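Local coordinates for protein aerobactin synthase IucC (Klebsiella pneumoniae, PDB 6CN7) that probably catalyses the ATP-dependent attachment of a second N-acetyl-N-hydroxylysine to N-citryl-N-acetyl-N-hydroxylysine, yielding the siderophore aerobactin, at residues W398-F403 / Y509-A514; P409-L414 / D518-H523; S534-Q539 / N571-A576. The protein carries 5 engineered substitutions. All coordinates share one frame; numbering follows the deposited sequence.

Contact 1: W398-F403 / Y509-A514; sequences WLTQLF and YQLLAA
Across the pair Phe403 and Leu512, whose CA atoms are 6.2 Å apart, two helical segments pass each other with their axes 9.4 Å apart at closest approach and a crossing angle of -45°. Their N-to-C directions are closer to parallel than antiparallel, so the two segments run broadly the same way. The interface illustrates how an aromatic side chain can bridge two helices without any hydrogen bond between the two segments. Phe403 is the bridge. With its ring carbon CG anti to the carbonyl carbon (chi1 -64°), the ring projects to the 509-514 helix and lies against backbone as well as side chain: Phe403 CD2 comes within 3.6 Å of Leu512 CA. One methyl of that leucine forms a CH-pi contact, Leu512 CD1 sitting 4.0 Å from the Phe403 ring centroid and 21° off the ring normal, while the opposite face of the ring is turned to the carbonyl oxygen of Leu399 one turn earlier. At the ring's CE2 corner, Leu511 CB approaches to 4.0 Å. The rest of Leu511 reaches across to the preceding turn, where its CD2 methyl packs on Leu399 CB and on Thr400 OG1, the latter at 3.8 Å. That hydroxyl is hydrogen-bonded to Glu396 O within its own helix. The contact thus joins helices 395-417 and 505-521 in the FhuF-like region; Phe508 meets the Phe403 ring edge-to-face, Leu399 and Leu512 also touch helix 475-499, and Trp398 packs on helix 383-391.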
loop_
_atom_site.group_PDB
_atom_site.type_symbol
_atom_site.label_atom_id
_atom_site.label_comp_id
_atom_site.label_asym_id
_atom_site.label_seq_id
_atom_site.Cartn_x
_atom_site.Cartn_y
_atom_site.Cartn_z
ATOM N N TRP A 398 -23.771 41.946 9.952
ATOM C CA TRP A 398 -23.492 40.517 9.872
ATOM C C TRP A 398 -22.047 40.228 10.267
ATOM O O TRP A 398 -21.779 39.334 11.079
ATOM C CB TRP A 398 -23.783 40.019 8.456
ATOM C CG TRP A 398 -23.841 38.533 8.306
ATOM C CD1 TRP A 398 -24.963 37.760 8.233
ATOM C CD2 TRP A 398 -22.729 37.639 8.190
ATOM N NE1 TRP A 398 -24.618 36.438 8.083
ATOM C CE2 TRP A 398 -23.252 36.337 8.055
ATOM C CE3 TRP A 398 -21.342 37.811 8.190
ATOM C CZ2 TRP A 398 -22.437 35.216 7.924
ATOM C CZ3 TRP A 398 -20.535 36.697 8.058
ATOM C CH2 TRP A 398 -21.085 35.416 7.927
ATOM N N LEU A 399 -21.102 40.988 9.706
ATOM C CA LEU A 399 -19.697 40.817 10.064
ATOM C C LEU A 399 -19.471 41.047 11.553
ATOM O O LEU A 399 -18.725 40.301 12.198
ATOM C CB LEU A 399 -18.825 41.766 9.241
ATOM C CG LEU A 399 -18.377 41.263 7.867
ATOM C CD1 LEU A 399 -19.558 41.027 6.952
ATOM C CD2 LEU A 399 -17.419 42.257 7.235
ATOM N N THR A 400 -20.091 42.088 12.115
ATOM C CA THR A 400 -19.945 42.348 13.543
ATOM C C THR A 400 -20.374 41.136 14.360
ATOM O O THR A 400 -19.695 40.747 15.318
ATOM C CB THR A 400 -20.759 43.582 13.942
ATOM O OG1 THR A 400 -20.235 44.738 13.277
ATOM C CG2 THR A 400 -20.710 43.809 15.457
ATOM N N GLN A 401 -21.504 40.526 13.995
ATOM C CA GLN A 401 -21.949 39.314 14.677
ATOM C C GLN A 401 -20.903 38.210 14.566
ATOM O O GLN A 401 -20.602 37.526 15.551
ATOM C CB GLN A 401 -23.286 38.856 14.094
ATOM C CG GLN A 401 -23.890 37.635 14.775
ATOM C CD GLN A 401 -24.314 37.915 16.198
ATOM O OE1 GLN A 401 -24.338 39.064 16.642
ATOM N NE2 GLN A 401 -24.657 36.860 16.927
ATOM N N LEU A 402 -20.337 38.021 13.371
ATOM C CA LEU A 402 -19.309 37.000 13.187
ATOM C C LEU A 402 -18.112 37.254 14.095
ATOM O O LEU A 402 -17.563 36.317 14.688
ATOM C CB LEU A 402 -18.865 36.962 11.723
ATOM C CG LEU A 402 -17.719 36.005 11.374
ATOM C CD1 LEU A 402 -18.144 34.555 11.554
ATOM C CD2 LEU A 402 -17.238 36.251 9.956
ATOM N N PHE A 403 -17.691 38.515 14.216
ATOM C CA PHE A 403 -16.511 38.825 15.016
ATOM C C PHE A 403 -16.777 38.623 16.503
ATOM O O PHE A 403 -15.894 38.169 17.240
ATOM C CB PHE A 403 -16.060 40.260 14.741
ATOM C CG PHE A 403 -15.605 40.498 13.324
ATOM C CD1 PHE A 403 -15.035 39.480 12.575
ATOM C CD2 PHE A 403 -15.745 41.745 12.742
ATOM C CE1 PHE A 403 -14.617 39.703 11.278
ATOM C CE2 PHE A 403 -15.329 41.974 11.444
ATOM C CZ PHE A 403 -14.763 40.951 10.712
ATOM N N TYR A 509 -11.876 45.620 8.535
ATOM C CA TYR A 509 -11.048 45.548 9.729
ATOM C C TYR A 509 -11.307 46.696 10.697
ATOM O O TYR A 509 -10.887 46.614 11.857
ATOM C CB TYR A 509 -9.580 45.488 9.314
ATOM C CG TYR A 509 -9.273 44.222 8.545
ATOM C CD1 TYR A 509 -8.998 43.036 9.210
ATOM C CD2 TYR A 509 -9.295 44.205 7.158
ATOM C CE1 TYR A 509 -8.735 41.871 8.511
ATOM C CE2 TYR A 509 -9.036 43.047 6.453
ATOM C CZ TYR A 509 -8.757 41.884 7.134
ATOM O OH TYR A 509 -8.497 40.728 6.435
ATOM N N GLN A 510 -11.995 47.754 10.257
ATOM C CA GLN A 510 -12.543 48.722 11.203
ATOM C C GLN A 510 -13.578 48.064 12.105
ATOM O O GLN A 510 -13.596 48.299 13.320
ATOM C CB GLN A 510 -13.176 49.898 10.457
ATOM C CG GLN A 510 -12.198 50.951 9.968
ATOM C CD GLN A 510 -12.879 52.025 9.141
ATOM O OE1 GLN A 510 -14.036 51.879 8.745
ATOM N NE2 GLN A 510 -12.165 53.112 8.876
ATOM N N LEU A 511 -14.450 47.233 11.527
ATOM C CA LEU A 511 -15.472 46.552 12.314
ATOM C C LEU A 511 -14.850 45.575 13.304
ATOM O O LEU A 511 -15.317 45.456 14.442
ATOM C CB LEU A 511 -16.446 45.823 11.387
ATOM C CG LEU A 511 -17.589 46.650 10.789
ATOM C CD1 LEU A 511 -17.074 47.752 9.894
ATOM C CD2 LEU A 511 -18.526 45.743 10.013
ATOM N N LEU A 512 -13.800 44.864 12.889
ATOM C CA LEU A 512 -13.130 43.938 13.796
ATOM C C LEU A 512 -12.494 44.686 14.960
ATOM O O LEU A 512 -12.612 44.273 16.119
ATOM C CB LEU A 512 -12.079 43.127 13.036
ATOM C CG LEU A 512 -11.242 42.155 13.873
ATOM C CD1 LEU A 512 -12.127 41.148 14.593
ATOM C CD2 LEU A 512 -10.218 41.442 12.998
ATOM N N ALA A 513 -11.811 45.794 14.667
ATOM C CA ALA A 513 -11.180 46.579 15.725
ATOM C C ALA A 513 -12.220 47.147 16.681
ATOM O O ALA A 513 -11.989 47.210 17.895
ATOM C CB ALA A 513 -10.346 47.702 15.114
ATOM N N ALA A 514 -13.372 47.567 16.155
ATOM C CA ALA A 514 -14.424 48.100 17.014
ATOM C C ALA A 514 -14.962 47.028 17.954
ATOM O O ALA A 514 -15.194 47.293 19.138
ATOM C CB ALA A 514 -15.550 48.684 16.163
#

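Contact 2: P409-L414 / D518-H523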
loop_
_atom_site.group_PDB
_atom_site.type_symbol
_atom_site.label_atom_id
_atom_site.label_comp_id
_atom_site.label_asym_id
_atom_site.label_seq_id
_atom_site.Cartn_x
_atom_site.Cartn_y
_atom_site.Cartn_z
ATOM N N PRO A 409 -14.355 35.367 22.048
ATOM C CA PRO A 409 -14.045 34.251 22.963
ATOM C C PRO A 409 -12.583 33.843 22.932
ATOM O O PRO A 409 -11.985 33.602 23.988
ATOM C CB PRO A 409 -14.957 33.118 22.465
ATOM C CG PRO A 409 -15.982 33.772 21.624
ATOM C CD PRO A 409 -15.370 34.997 21.050
ATOM N N LEU A 410 -11.987 33.764 21.743
ATOM C CA LEU A 410 -10.600 33.321 21.638
ATOM C C LEU A 410 -9.647 34.341 22.246
ATOM O O LEU A 410 -8.690 33.968 22.936
ATOM C CB LEU A 410 -10.246 33.062 20.174
ATOM C CG LEU A 410 -11.010 31.918 19.501
ATOM C CD1 LEU A 410 -10.704 31.879 18.016
ATOM C CD2 LEU A 410 -10.672 30.584 20.150
ATOM N N TYR A 411 -9.886 35.630 22.007
ATOM C CA TYR A 411 -9.011 36.654 22.567
ATOM C C TYR A 411 -9.196 36.767 24.074
ATOM O O TYR A 411 -8.223 36.974 24.810
ATOM C CB TYR A 411 -9.281 37.993 21.886
ATOM C CG TYR A 411 -8.289 39.077 22.235
ATOM C CD1 TYR A 411 -6.931 38.902 22.003
ATOM C CD2 TYR A 411 -8.709 40.282 22.777
ATOM C CE1 TYR A 411 -6.018 39.890 22.315
ATOM C CE2 TYR A 411 -7.804 41.278 23.092
ATOM C CZ TYR A 411 -6.461 41.076 22.856
ATOM O OH TYR A 411 -5.556 42.065 23.169
ATOM N N HIS A 412 -10.435 36.630 24.550
ATOM C CA HIS A 412 -10.693 36.666 25.986
ATOM C C HIS A 412 -10.045 35.478 26.686
ATOM O O HIS A 412 -9.407 35.632 27.733
ATOM C CB HIS A 412 -12.201 36.690 26.242
ATOM C CG HIS A 412 -12.572 36.636 27.691
ATOM N ND1 HIS A 412 -12.317 37.668 28.566
ATOM C CD2 HIS A 412 -13.188 35.673 28.417
ATOM C CE1 HIS A 412 -12.755 37.345 29.768
ATOM N NE2 HIS A 412 -13.288 36.139 29.705
ATOM N N LEU A 413 -10.207 34.278 26.123
ATOM C CA LEU A 413 -9.543 33.105 26.680
ATOM C C LEU A 413 -8.047 33.349 26.842
ATOM O O LEU A 413 -7.453 32.980 27.863
ATOM C CB LEU A 413 -9.795 31.891 25.782
ATOM C CG LEU A 413 -9.214 30.550 26.243
ATOM C CD1 LEU A 413 -9.799 30.129 27.582
ATOM C CD2 LEU A 413 -9.462 29.478 25.195
ATOM N N LEU A 414 -7.424 33.992 25.850
ATOM C CA LEU A 414 -5.984 34.233 25.902
ATOM C C LEU A 414 -5.626 35.250 26.980
ATOM O O LEU A 414 -4.754 34.997 27.820
ATOM C CB LEU A 414 -5.488 34.706 24.535
ATOM C CG LEU A 414 -4.044 35.220 24.475
ATOM C CD1 LEU A 414 -3.067 34.134 24.894
ATOM C CD2 LEU A 414 -3.713 35.736 23.085
ATOM N N ASP A 518 -14.572 47.731 21.794
ATOM C CA ASP A 518 -15.708 47.624 22.703
ATOM C C ASP A 518 -15.454 46.550 23.751
ATOM O O ASP A 518 -15.672 46.767 24.948
ATOM C CB ASP A 518 -16.985 47.315 21.919
ATOM C CG ASP A 518 -17.411 48.459 21.018
ATOM O OD1 ASP A 518 -16.778 49.535 21.084
ATOM O OD2 ASP A 518 -18.379 48.278 20.243
ATOM N N TYR A 519 -14.973 45.386 23.317
ATOM C CA TYR A 519 -14.738 44.290 24.251
ATOM C C TYR A 519 -13.742 44.683 25.337
ATOM O O TYR A 519 -13.943 44.373 26.517
ATOM C CB TYR A 519 -14.243 43.058 23.500
ATOM C CG TYR A 519 -13.426 42.146 24.372
ATOM C CD1 TYR A 519 -14.038 41.271 25.258
ATOM C CD2 TYR A 519 -12.041 42.174 24.325
ATOM C CE1 TYR A 519 -13.294 40.444 26.066
ATOM C CE2 TYR A 519 -11.285 41.351 25.125
ATOM C CZ TYR A 519 -11.916 40.491 25.994
ATOM O OH TYR A 519 -11.155 39.676 26.788
ATOM N N MET A 520 -12.651 45.354 24.960
ATOM C CA MET A 520 -11.641 45.721 25.948
ATOM C C MET A 520 -12.153 46.811 26.883
ATOM O O MET A 520 -11.839 46.805 28.080
ATOM C CB MET A 520 -10.353 46.156 25.245
ATOM C CG MET A 520 -9.618 44.999 24.574
ATOM S SD MET A 520 -7.997 45.431 23.911
ATOM C CE MET A 520 -8.451 46.463 22.519
ATOM N N GLN A 521 -12.944 47.754 26.363
ATOM C CA GLN A 521 -13.595 48.731 27.229
ATOM C C GLN A 521 -14.377 48.039 28.337
ATOM O O GLN A 521 -14.361 48.479 29.491
ATOM C CB GLN A 521 -14.534 49.626 26.418
ATOM C CG GLN A 521 -13.891 50.862 25.817
ATOM C CD GLN A 521 -14.925 51.858 25.320
ATOM O OE1 GLN A 521 -16.127 51.662 25.499
ATOM N NE2 GLN A 521 -14.461 52.933 24.695
ATOM N N GLU A 522 -15.070 46.949 28.002
ATOM C CA GLU A 522 -15.914 46.253 28.962
ATOM C C GLU A 522 -15.121 45.525 30.041
ATOM O O GLU A 522 -15.730 44.983 30.969
ATOM C CB GLU A 522 -16.816 45.261 28.224
ATOM C CG GLU A 522 -17.766 45.921 27.229
ATOM C CD GLU A 522 -18.565 44.921 26.415
ATOM O OE1 GLU A 522 -18.225 43.716 26.439
ATOM O OE2 GLU A 522 -19.539 45.343 25.754
ATOM N N HIS A 523 -13.792 45.499 29.949
ATOM C CA HIS A 523 -12.952 44.790 30.915
ATOM C C HIS A 523 -11.767 45.667 31.304
ATOM O O HIS A 523 -10.609 45.333 31.040
ATOM C CB HIS A 523 -12.490 43.452 30.340
ATOM C CG HIS A 523 -13.613 42.506 30.049
ATOM N ND1 HIS A 523 -14.366 42.575 28.897
ATOM C CD2 HIS A 523 -14.120 41.478 30.769
ATOM C CE1 HIS A 523 -15.281 41.622 28.914
ATOM N NE2 HIS A 523 -15.156 40.944 30.041
#
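An aromatic cluster of His412, Tyr519 and His523 joins the later part of helix 395-417 to the C-terminal end of helix 505-521, within the FhuF-like region of this IucA/IucC-family synthetase. It is a worked example of how polar aromatic groups can be accommodated in a buried helix contact: each polar edge is given a definite partner. The central link is a hydrogen bond of 2.9 Å between His412 ND1 and Tyr519 OH, which the geometry allows to run in either direction. The hydroxyl lies in the plane of the imidazole, and ND1 lies in the plane of the phenol, so the rings meet rim to rim, neither over the other's face, with their planes at 83°. Tyr519 reaches this position with CG anti to its own nitrogen (chi1 155°), extending the phenol across the gap between the helices, where its OH also lies 3.2 Å from His412 CB. The far nitrogen of the same imidazole, NE2, is hydrogen-bonded to Asp311, so the ring is held at both nitrogens and its rotation is probably fixed. Beside this polar link, Tyr411 packs obliquely on the other flank of the phenol, its CD2 3.6 Å from Tyr519 CE2. Met520 comes to the edge of the Tyr411 ring, its SD 4.2 Å from Tyr411 OH, a hydroxyl whose hydrogen bond goes to Phe533 O. His523, bonded through NE2 to Thr313, completes the cluster from beyond the helix, its ring oblique to that of His412 with centroids 5.5 Å apart. Its ND1 donates to Tyr519 O at 3.0 Å, nearly straight at 172°, with the carbonyl oxygen in the plane of the imidazole.

Contact 3: S534-Q539 / N571-A576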
loop_
_atom_site.group_PDB
_atom_site.type_symbol
_atom_site.label_atom_id
_atom_site.label_comp_id
_atom_site.label_asym_id
_atom_site.label_seq_id
_atom_site.Cartn_x
_atom_site.Cartn_y
_atom_site.Cartn_z
ATOM N N SER A 534 -1.241 42.737 22.721
ATOM C CA SER A 534 -1.811 43.809 21.914
ATOM C C SER A 534 -1.965 43.374 20.464
ATOM O O SER A 534 -1.021 42.862 19.852
ATOM C CB SER A 534 -0.942 45.060 21.993
ATOM O OG SER A 534 -1.368 46.026 21.047
ATOM N N LEU A 535 -3.160 43.583 19.915
ATOM C CA LEU A 535 -3.441 43.326 18.511
ATOM C C LEU A 535 -3.380 44.591 17.667
ATOM O O LEU A 535 -3.743 44.554 16.488
ATOM C CB LEU A 535 -4.819 42.676 18.360
ATOM C CG LEU A 535 -5.010 41.329 19.058
ATOM C CD1 LEU A 535 -6.479 40.939 19.048
ATOM C CD2 LEU A 535 -4.163 40.256 18.387
ATOM N N PHE A 536 -2.924 45.708 18.239
ATOM C CA PHE A 536 -2.927 46.994 17.551
ATOM C C PHE A 536 -1.533 47.605 17.448
ATOM O O PHE A 536 -1.407 48.813 17.226
ATOM C CB PHE A 536 -3.883 47.959 18.251
ATOM C CG PHE A 536 -5.318 47.520 18.202
ATOM C CD1 PHE A 536 -5.836 46.687 19.180
ATOM C CD2 PHE A 536 -6.146 47.930 17.170
ATOM C CE1 PHE A 536 -7.154 46.278 19.133
ATOM C CE2 PHE A 536 -7.462 47.525 17.119
ATOM C CZ PHE A 536 -7.968 46.698 18.101
ATOM N N LYS A 537 -0.482 46.803 17.609
ATOM C CA LYS A 537 0.854 47.286 17.310
ATOM C C LYS A 537 0.956 47.582 15.813
ATOM O O LYS A 537 0.359 46.878 14.994
ATOM C CB LYS A 537 1.909 46.258 17.720
ATOM C CG LYS A 537 2.117 46.123 19.230
ATOM C CD LYS A 537 3.244 45.140 19.545
ATOM C CE LYS A 537 3.566 45.073 21.036
ATOM N NZ LYS A 537 2.716 44.095 21.775
ATOM N N PRO A 538 1.700 48.620 15.424
ATOM C CA PRO A 538 1.717 49.010 14.003
ATOM C C PRO A 538 2.251 47.939 13.073
ATOM O O PRO A 538 1.932 47.969 11.878
ATOM C CB PRO A 538 2.608 50.262 13.988
ATOM C CG PRO A 538 3.399 50.199 15.238
ATOM C CD PRO A 538 2.546 49.500 16.246
ATOM N N GLN A 539 3.048 46.998 13.568
ATOM C CA GLN A 539 3.610 45.942 12.743
ATOM C C GLN A 539 3.223 44.574 13.290
ATOM O O GLN A 539 2.853 44.426 14.458
ATOM C CB GLN A 539 5.140 46.047 12.663
ATOM C CG GLN A 539 5.654 47.260 11.896
ATOM C CD GLN A 539 5.955 48.450 12.790
ATOM O OE1 GLN A 539 5.881 48.357 14.016
ATOM N NE2 GLN A 539 6.303 49.576 12.177
ATOM N N ASN A 571 0.058 46.004 10.140
ATOM C CA ASN A 571 -1.089 45.408 10.808
ATOM C C ASN A 571 -2.368 46.084 10.331
ATOM O O ASN A 571 -2.543 47.285 10.575
ATOM C CB ASN A 571 -0.955 45.555 12.315
ATOM C CG ASN A 571 -2.097 44.905 13.072
ATOM O OD1 ASN A 571 -2.985 44.296 12.480
ATOM N ND2 ASN A 571 -2.069 45.024 14.392
ATOM N N PRO A 572 -3.278 45.374 9.659
ATOM C CA PRO A 572 -4.524 46.024 9.215
ATOM C C PRO A 572 -5.342 46.635 10.342
ATOM O O PRO A 572 -6.032 47.636 10.114
ATOM C CB PRO A 572 -5.281 44.883 8.524
ATOM C CG PRO A 572 -4.214 43.962 8.056
ATOM C CD PRO A 572 -3.142 44.016 9.103
ATOM N N LEU A 573 -5.298 46.067 11.552
ATOM C CA LEU A 573 -6.052 46.651 12.659
ATOM C C LEU A 573 -5.529 48.036 13.018
ATOM O O LEU A 573 -6.305 48.901 13.438
ATOM C CB LEU A 573 -6.001 45.732 13.881
ATOM C CG LEU A 573 -7.017 44.589 13.910
ATOM C CD1 LEU A 573 -6.820 43.643 12.738
ATOM C CD2 LEU A 573 -6.923 43.833 15.224
ATOM N N TRP A 574 -4.223 48.258 12.866
ATOM C CA TRP A 574 -3.635 49.570 13.110
ATOM C C TRP A 574 -3.800 50.479 11.899
ATOM O O TRP A 574 -4.029 51.684 12.046
ATOM C CB TRP A 574 -2.156 49.400 13.460
ATOM C CG TRP A 574 -1.404 50.666 13.736
ATOM C CD1 TRP A 574 -1.277 51.295 14.937
ATOM C CD2 TRP A 574 -0.639 51.434 12.797
ATOM N NE1 TRP A 574 -0.492 52.416 14.806
ATOM C CE2 TRP A 574 -0.090 52.525 13.501
ATOM C CE3 TRP A 574 -0.370 51.309 11.431
ATOM C CZ2 TRP A 574 0.710 53.484 12.886
ATOM C CZ3 TRP A 574 0.424 52.265 10.821
ATOM C CH2 TRP A 574 0.954 53.337 11.547
ATOM N N LEU A 575 -3.698 49.905 10.698
ATOM C CA LEU A 575 -3.764 50.690 9.472
ATOM C C LEU A 575 -5.159 51.261 9.247
ATOM O O LEU A 575 -5.302 52.390 8.764
ATOM C CB LEU A 575 -3.337 49.813 8.294
ATOM C CG LEU A 575 -3.155 50.434 6.910
ATOM C CD1 LEU A 575 -2.162 51.583 6.932
ATOM C CD2 LEU A 575 -2.697 49.352 5.943
ATOM N N ALA A 576 -6.199 50.501 9.594
ATOM C CA ALA A 576 -7.573 50.925 9.359
ATOM C C ALA A 576 -8.084 51.912 10.401
ATOM O O ALA A 576 -9.160 52.486 10.209
ATOM C CB ALA A 576 -8.494 49.702 9.317
#
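Asn571, at the N-cap of the short helix 572-575, meets the loop 534-539 with backbone and side chain together. Its N donates to Pro538 O at 3.2 Å, and its amide ND2 divides its hydrogens between two further carbonyls, Leu535 O at 2.7 Å and Lys537 O at 3.1 Å. Both acceptors lie close to the amide plane, but they are used differently: the donor lies in the carbonyl plane of Lys537 and well above that of Leu535. With CG anti to N (chi1 -178°) the amide is carried to the loop, and its orientation, ND2 turned to the loop, puts OD1 near Leu573 N, from which it accepts the capping bond. Leu573 next lays its CD2 methyl over one face of the Phe536 ring, toward the rim, and packs the same methyl 3.9 Å from Leu535 CB. Trp574 follows, its indole covered on one face by Pro538: Pro538 CA makes a CH-pi contact 3.6 Å from the centroid of the Trp574 five-membered ring, and Pro538 CB lies 3.6 Å from Trp574 CE2. Arg578 adds a cation-pi contact to this indole. The case illustrates how one asparagine can serve two structures at once. Its oxygen caps a helix while its nitrogen gathers carbonyls of a loop lacking regular structure, so the loop's shape and the helix start are probably held together.

In the fold
Contacts 1 and 2 join the same two helices, 395-417 and 505-521, at points about 14 Å apart between centres, and both are buried; contact 3 is only partly buried and ties a loop to a short helix near the C-terminus. The chemistry changes accordingly. Contact 1 is mainly apolar packing, contact 2 adds a side-chain hydrogen bond among aromatic rings, and contact 3 relies on backbone carbonyls gripped by an asparagine, with proline on indole. Contact 3 also leans on the other two: Phe536 and Leu573 pack on helix 505-521, through Ala513, Met520 and Leu512, while Leu535 reaches Tyr411 of helix 395-417.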